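Local coordinates for protein pectinesterase (Sitophilus oryzae, PDB 4PMH) that hydrolyses the methyl esters of plant cell-wall pectin, releasing methanol and galacturonan, and probably serves the insect in digesting plant cell walls, at residues T65-I71 with V87-G93; T50-V55 with Y76-I82. All coordinates share one frame; numbering follows the deposited sequence.

Contact 1: T65-I71 with V87-G93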
loop_
_atom_site.group_PDB
_atom_site.type_symbol
_atom_site.label_atom_id
_atom_site.label_comp_id
_atom_site.label_asym_id
_atom_site.label_seq_id
_atom_site.Cartn_x
_atom_site.Cartn_y
_atom_site.Cartn_z
ATOM N N THR A 65 6.916 -25.542 5.211
ATOM C CA THR A 65 5.747 -25.779 4.389
ATOM C C THR A 65 4.763 -24.650 4.598
ATOM O O THR A 65 4.493 -24.228 5.739
ATOM C CB THR A 65 5.102 -27.145 4.681
ATOM O OG1 THR A 65 5.894 -28.175 4.073
ATOM C CG2 THR A 65 3.697 -27.235 4.112
ATOM N N ARG A 66 4.226 -24.164 3.486
ATOM C CA ARG A 66 3.259 -23.073 3.513
ATOM C C ARG A 66 2.029 -23.533 4.288
ATOM O O ARG A 66 1.496 -24.620 4.050
ATOM C CB ARG A 66 2.888 -22.649 2.077
ATOM C CG ARG A 66 1.789 -21.586 1.975
ATOM C CD ARG A 66 1.667 -20.989 0.581
ATOM N NE ARG A 66 2.820 -20.169 0.225
ATOM C CZ ARG A 66 3.055 -18.943 0.697
ATOM N NH1 ARG A 66 2.218 -18.358 1.578
ATOM N NH2 ARG A 66 4.154 -18.301 0.330
ATOM N N LYS A 67 1.617 -22.716 5.248
ATOM C CA LYS A 67 0.453 -22.998 6.080
ATOM C C LYS A 67 -0.696 -22.065 5.706
ATOM O O LYS A 67 -0.480 -20.883 5.386
ATOM C CB LYS A 67 0.798 -22.822 7.562
ATOM C CG LYS A 67 1.792 -23.833 8.105
ATOM C CD LYS A 67 1.134 -25.201 8.213
ATOM C CE LYS A 67 2.163 -26.302 8.356
ATOM N NZ LYS A 67 1.456 -27.601 8.367
ATOM N N TYR A 68 -1.913 -22.612 5.756
ATOM C CA TYR A 68 -3.112 -21.945 5.284
ATOM C C TYR A 68 -4.048 -21.648 6.449
ATOM O O TYR A 68 -4.523 -22.559 7.137
ATOM C CB TYR A 68 -3.816 -22.805 4.246
ATOM C CG TYR A 68 -3.019 -22.907 2.964
ATOM C CD1 TYR A 68 -2.025 -23.872 2.805
ATOM C CD2 TYR A 68 -3.241 -22.021 1.915
ATOM C CE1 TYR A 68 -1.287 -23.949 1.626
ATOM C CE2 TYR A 68 -2.510 -22.091 0.738
ATOM C CZ TYR A 68 -1.536 -23.060 0.599
ATOM O OH TYR A 68 -0.809 -23.128 -0.576
ATOM N N ILE A 69 -4.269 -20.360 6.656
ATOM C CA ILE A 69 -5.136 -19.887 7.700
ATOM C C ILE A 69 -6.398 -19.373 7.042
ATOM O O ILE A 69 -6.364 -18.348 6.353
ATOM C CB ILE A 69 -4.498 -18.742 8.507
ATOM C CG1 ILE A 69 -3.322 -19.291 9.304
ATOM C CG2 ILE A 69 -5.534 -18.102 9.433
ATOM C CD1 ILE A 69 -2.298 -18.274 9.723
ATOM N N LYS A 70 -7.507 -20.080 7.266
ATOM C CA LYS A 70 -8.801 -19.671 6.764
ATOM C C LYS A 70 -9.552 -18.854 7.801
ATOM O O LYS A 70 -9.682 -19.278 8.950
ATOM C CB LYS A 70 -9.618 -20.887 6.402
ATOM C CG LYS A 70 -10.973 -20.530 5.849
ATOM C CD LYS A 70 -11.645 -21.750 5.233
ATOM C CE LYS A 70 -12.145 -22.704 6.289
ATOM N NZ LYS A 70 -13.123 -23.665 5.694
ATOM N N ILE A 71 -10.052 -17.691 7.395
ATOM C CA ILE A 71 -10.879 -16.871 8.281
ATOM C C ILE A 71 -12.333 -16.956 7.847
ATOM O O ILE A 71 -12.725 -16.402 6.809
ATOM C CB ILE A 71 -10.444 -15.384 8.276
ATOM C CG1 ILE A 71 -8.930 -15.263 8.549
ATOM C CG2 ILE A 71 -11.285 -14.585 9.277
ATOM C CD1 ILE A 71 -8.378 -13.842 8.599
ATOM N N VAL A 87 8.221 -19.406 8.371
ATOM C CA VAL A 87 7.016 -20.130 7.949
ATOM C C VAL A 87 6.248 -19.337 6.873
ATOM O O VAL A 87 5.782 -18.214 7.162
ATOM C CB VAL A 87 6.040 -20.389 9.114
ATOM C CG1 VAL A 87 4.850 -21.193 8.608
ATOM C CG2 VAL A 87 6.733 -21.128 10.258
ATOM N N PRO A 88 6.086 -19.909 5.649
ATOM C CA PRO A 88 5.251 -19.224 4.652
ATOM C C PRO A 88 3.768 -19.330 5.023
ATOM O O PRO A 88 3.259 -20.427 5.244
ATOM C CB PRO A 88 5.561 -19.968 3.328
ATOM C CG PRO A 88 6.686 -20.900 3.651
ATOM C CD PRO A 88 6.564 -21.195 5.120
ATOM N N LEU A 89 3.084 -18.191 5.060
ATOM C CA LEU A 89 1.697 -18.138 5.472
ATOM C C LEU A 89 0.774 -17.590 4.383
ATOM O O LEU A 89 1.089 -16.596 3.720
ATOM C CB LEU A 89 1.584 -17.249 6.705
ATOM C CG LEU A 89 2.439 -17.562 7.936
ATOM C CD1 LEU A 89 2.206 -16.480 8.999
ATOM C CD2 LEU A 89 2.107 -18.906 8.528
ATOM N N THR A 90 -0.365 -18.259 4.200
ATOM C CA THR A 90 -1.458 -17.767 3.379
ATOM C C THR A 90 -2.647 -17.547 4.311
ATOM O O THR A 90 -3.067 -18.469 5.008
ATOM C CB THR A 90 -1.813 -18.799 2.295
ATOM O OG1 THR A 90 -0.683 -18.959 1.438
ATOM C CG2 THR A 90 -3.008 -18.366 1.481
ATOM N N ILE A 91 -3.150 -16.323 4.358
ATOM C CA ILE A 91 -4.297 -15.979 5.182
ATOM C C ILE A 91 -5.416 -15.583 4.243
ATOM O O ILE A 91 -5.299 -14.582 3.533
ATOM C CB ILE A 91 -3.964 -14.813 6.154
ATOM C CG1 ILE A 91 -2.819 -15.209 7.097
ATOM C CG2 ILE A 91 -5.188 -14.409 6.988
ATOM C CD1 ILE A 91 -1.467 -14.727 6.649
ATOM N N TYR A 92 -6.502 -16.361 4.235
ATOM C CA TYR A 92 -7.597 -16.106 3.329
ATOM C C TYR A 92 -8.968 -16.141 3.950
ATOM O O TYR A 92 -9.223 -16.911 4.851
ATOM C CB TYR A 92 -7.545 -17.062 2.148
ATOM C CG TYR A 92 -7.896 -18.497 2.443
ATOM C CD1 TYR A 92 -6.934 -19.395 2.855
ATOM C CD2 TYR A 92 -9.169 -18.951 2.262
ATOM C CE1 TYR A 92 -7.255 -20.731 3.097
ATOM C CE2 TYR A 92 -9.505 -20.271 2.479
ATOM C CZ TYR A 92 -8.537 -21.153 2.905
ATOM O OH TYR A 92 -8.874 -22.464 3.152
ATOM N N GLY A 93 -9.847 -15.306 3.420
ATOM C CA GLY A 93 -11.229 -15.250 3.861
ATOM C C GLY A 93 -11.996 -16.452 3.314
ATOM O O GLY A 93 -11.783 -16.881 2.173
#

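Contact 2: T50-V55 with Y76-I82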
loop_
_atom_site.group_PDB
_atom_site.type_symbol
_atom_site.label_atom_id
_atom_site.label_comp_id
_atom_site.label_asym_id
_atom_site.label_seq_id
_atom_site.Cartn_x
_atom_site.Cartn_y
_atom_site.Cartn_z
ATOM N N THR A 50 -9.711 -15.921 17.740
ATOM C CA THR A 50 -9.137 -14.685 17.216
ATOM C C THR A 50 -8.248 -15.070 16.028
ATOM O O THR A 50 -7.772 -16.204 15.945
ATOM C CB THR A 50 -8.289 -13.951 18.260
ATOM O OG1 THR A 50 -7.192 -14.778 18.649
ATOM C CG2 THR A 50 -9.109 -13.590 19.487
ATOM N N ILE A 51 -8.009 -14.119 15.131
ATOM C CA ILE A 51 -7.126 -14.360 13.994
ATOM C C ILE A 51 -5.689 -14.492 14.481
ATOM O O ILE A 51 -4.950 -15.389 14.037
ATOM C CB ILE A 51 -7.228 -13.259 12.911
ATOM C CG1 ILE A 51 -8.671 -13.123 12.397
ATOM C CG2 ILE A 51 -6.271 -13.581 11.744
ATOM C CD1 ILE A 51 -8.997 -11.769 11.801
ATOM N N GLN A 52 -5.302 -13.624 15.421
ATOM C CA GLN A 52 -3.944 -13.644 15.978
ATOM C C GLN A 52 -3.616 -15.050 16.476
ATOM O O GLN A 52 -2.515 -15.527 16.259
ATOM C CB GLN A 52 -3.766 -12.624 17.119
ATOM C CG GLN A 52 -2.294 -12.358 17.463
ATOM C CD GLN A 52 -1.507 -11.863 16.255
ATOM O OE1 GLN A 52 -1.895 -10.890 15.612
ATOM N NE2 GLN A 52 -0.426 -12.566 15.914
ATOM N N ALA A 53 -4.573 -15.700 17.143
ATOM C CA ALA A 53 -4.357 -17.050 17.671
ATOM C C ALA A 53 -4.026 -18.065 16.584
ATOM O O ALA A 53 -3.205 -18.947 16.795
ATOM C CB ALA A 53 -5.554 -17.528 18.479
ATOM N N ALA A 54 -4.655 -17.944 15.426
ATOM C CA ALA A 54 -4.359 -18.851 14.311
ATOM C C ALA A 54 -2.958 -18.552 13.750
ATOM O O ALA A 54 -2.222 -19.459 13.426
ATOM C CB ALA A 54 -5.399 -18.714 13.224
ATOM N N VAL A 55 -2.618 -17.261 13.634
ATOM C CA VAL A 55 -1.313 -16.812 13.137
ATOM C C VAL A 55 -0.223 -17.350 14.052
ATOM O O VAL A 55 0.782 -17.915 13.584
ATOM C CB VAL A 55 -1.226 -15.264 13.040
ATOM C CG1 VAL A 55 0.216 -14.783 12.882
ATOM C CG2 VAL A 55 -2.108 -14.755 11.915
ATOM N N TYR A 76 -14.459 -8.897 12.084
ATOM C CA TYR A 76 -13.474 -9.070 13.154
ATOM C C TYR A 76 -12.868 -7.722 13.574
ATOM O O TYR A 76 -12.212 -7.083 12.770
ATOM C CB TYR A 76 -12.366 -9.976 12.646
ATOM C CG TYR A 76 -12.847 -11.367 12.291
ATOM C CD1 TYR A 76 -13.418 -11.642 11.044
ATOM C CD2 TYR A 76 -12.720 -12.413 13.196
ATOM C CE1 TYR A 76 -13.854 -12.927 10.713
ATOM C CE2 TYR A 76 -13.165 -13.697 12.885
ATOM C CZ TYR A 76 -13.731 -13.952 11.636
ATOM O OH TYR A 76 -14.163 -15.236 11.345
ATOM N N GLN A 77 -13.112 -7.288 14.806
ATOM C CA GLN A 77 -12.563 -6.022 15.287
ATOM C C GLN A 77 -11.285 -6.272 16.083
ATOM O O GLN A 77 -11.273 -6.343 17.311
ATOM C CB GLN A 77 -13.623 -5.241 16.067
ATOM C CG GLN A 77 -14.815 -4.925 15.171
ATOM C CD GLN A 77 -15.937 -4.275 15.922
ATOM O OE1 GLN A 77 -15.889 -3.085 16.225
ATOM N NE2 GLN A 77 -16.951 -5.058 16.247
ATOM N N GLU A 78 -10.203 -6.412 15.331
ATOM C CA GLU A 78 -8.921 -6.799 15.867
ATOM C C GLU A 78 -7.815 -6.439 14.909
ATOM O O GLU A 78 -8.074 -6.140 13.758
ATOM C CB GLU A 78 -8.878 -8.316 16.133
ATOM C CG GLU A 78 -9.687 -9.168 15.181
ATOM C CD GLU A 78 -10.010 -10.558 15.763
ATOM O OE1 GLU A 78 -9.134 -11.429 15.712
ATOM O OE2 GLU A 78 -11.139 -10.795 16.242
ATOM N N VAL A 79 -6.593 -6.440 15.415
ATOM C CA VAL A 79 -5.408 -6.413 14.567
ATOM C C VAL A 79 -4.959 -7.822 14.210
ATOM O O VAL A 79 -5.348 -8.804 14.865
ATOM C CB VAL A 79 -4.226 -5.685 15.224
ATOM C CG1 VAL A 79 -4.537 -4.208 15.388
ATOM C CG2 VAL A 79 -3.830 -6.326 16.546
ATOM N N VAL A 80 -4.129 -7.906 13.178
ATOM C CA VAL A 80 -3.431 -9.141 12.793
ATOM C C VAL A 80 -1.973 -8.779 12.564
ATOM O O VAL A 80 -1.665 -7.961 11.690
ATOM C CB VAL A 80 -4.026 -9.740 11.507
ATOM C CG1 VAL A 80 -3.341 -11.056 11.152
ATOM C CG2 VAL A 80 -5.524 -9.927 11.654
ATOM N N TYR A 81 -1.088 -9.343 13.386
ATOM C CA TYR A 81 0.329 -9.034 13.353
ATOM C C TYR A 81 1.052 -10.294 12.922
ATOM O O TYR A 81 0.923 -11.342 13.571
ATOM C CB TYR A 81 0.863 -8.611 14.724
ATOM C CG TYR A 81 0.467 -7.231 15.232
ATOM C CD1 TYR A 81 -0.258 -6.340 14.460
ATOM C CD2 TYR A 81 0.860 -6.811 16.503
ATOM C CE1 TYR A 81 -0.607 -5.094 14.949
ATOM C CE2 TYR A 81 0.536 -5.552 16.994
ATOM C CZ TYR A 81 -0.202 -4.704 16.213
ATOM O OH TYR A 81 -0.554 -3.460 16.698
ATOM N N ILE A 82 1.793 -10.189 11.822
ATOM C CA ILE A 82 2.674 -11.279 11.372
ATOM C C ILE A 82 4.110 -10.865 11.630
ATOM O O ILE A 82 4.669 -10.096 10.862
ATOM C CB ILE A 82 2.542 -11.630 9.868
ATOM C CG1 ILE A 82 1.091 -11.623 9.383
ATOM C CG2 ILE A 82 3.263 -12.945 9.586
ATOM C CD1 ILE A 82 0.230 -12.792 9.787
HETATM O O HOH W 1 -6.513 -11.121 15.854
#

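Contact 1: T65-I71 with V87-G93
T90 OG1 accepts a hydrogen bond from R66 NH1 at 3.0 Å, bent to 139° at the hydrogen and with the hydroxyl lying 27° out of the guanidinium plane. One face of that guanidinium rests on P88, whose CB is 3.7 Å from R66 NH2. The chain gets there by leaving CG opposite the backbone N (chi1 175°) and bending at chi3. Two residues on, the Y68 ring lies beside T90, CD2 coming within 3.5 Å of T90 CB. K70 packs its CB over a face of the Y92 ring, 4.1 Å from the centroid, a CH-pi contact. On the other side of the sheet I71 CD1 meets I91 CG2 at 3.6 Å, while I69 and I91 run side by side.

Between these two layers the backbones pair in parallel register, K67 with L89 through I71 with G93. Five N-H...O bonds join them, the central one from I69 N to T90 O measuring 2.8 Å and nearly straight. Outside the pair, A158 O takes R66 NH2, Q160 bonds T90 OG1, and K39 O receives Y92 OH. Helix 51-61 lies against I69, I71 and L89.

The two strands are neighbouring rungs of the right-handed parallel beta-helix of pectinesterases. Their shared sheet is largely aliphatic on the I69, I71, L89 and I91 face, with K67 at its margin leading away, and aromatic and polar on the face of Y68, T90 and Y92; the arginine is held by both a flat apolar contact and directed hydrogen bonds.

Contact 2: T50-V55 with Y76-I82
E78 OE1 is gripped twice: I51 N donates to it at 3.0 Å, almost straight at 171° and nearly along the carboxylate C-O axis, and a water donates to it at 2.6 Å. The same water accepts from Q52 N and donates to V79 O, bridging the first turn of the helix to the backbone just before strand 80-82. E78 reaches this spot with CG lodged between its own backbone N and carbonyl carbon (chi1 33°) and the rest of the chain extended.

Q52 supplies the second polar link. Its amide pairs with both polar atoms of the Y81 main chain: OE1 accepts from Y81 N at 2.8 Å on an in-plane lone pair, and NE2 donates to Y81 O at 3.0 Å, with that oxygen in the amide plane. A bend at chi2 (57°) turns the amide to the strand, and N56 OD1 takes NE2 as well, so the flat group has its rotation fixed.

Apolar side chains fill in alongside. I51 sets CG2 against V80 CG2 at 3.7 Å and lays CD1 near the Y76 ring, while V55 CG1 meets I82 CD1 at 3.7 Å. T50 is the N-cap, its OG1 accepting from A53 N. Strands 67-71 and 101-105 add I71 and I103 around I51.

Helix 51-61 thus covers one end of the beta-helix. The carboxylate lies by the helix N terminus, where the backbone N-H groups and the helix dipole would be expected to favour its negative charge.

From the N terminus the chain enters helix 51-61, continues into strand 67-71, passes through strands 74-76 and 80-82, and returns in strand 89-93. Contact 2 closes the loop between residues 55 and 76, and contact 1 that between 71 and 87. Their segments alternate along the sequence, so the two closures cross rather than nest. Contact 1 joins strands of successive rungs within one parallel sheet, whereas in contact 2 the capping helix packs on strands 74-76 and 80-82, of two further sheets. The two meet directly: I71 CG2 lies 3.4 Å from Y76 CE1, and L89 CD1 packs on I82 CG2 at 3.7 Å. Helix and three sheets thereby share one hydrophobic interior.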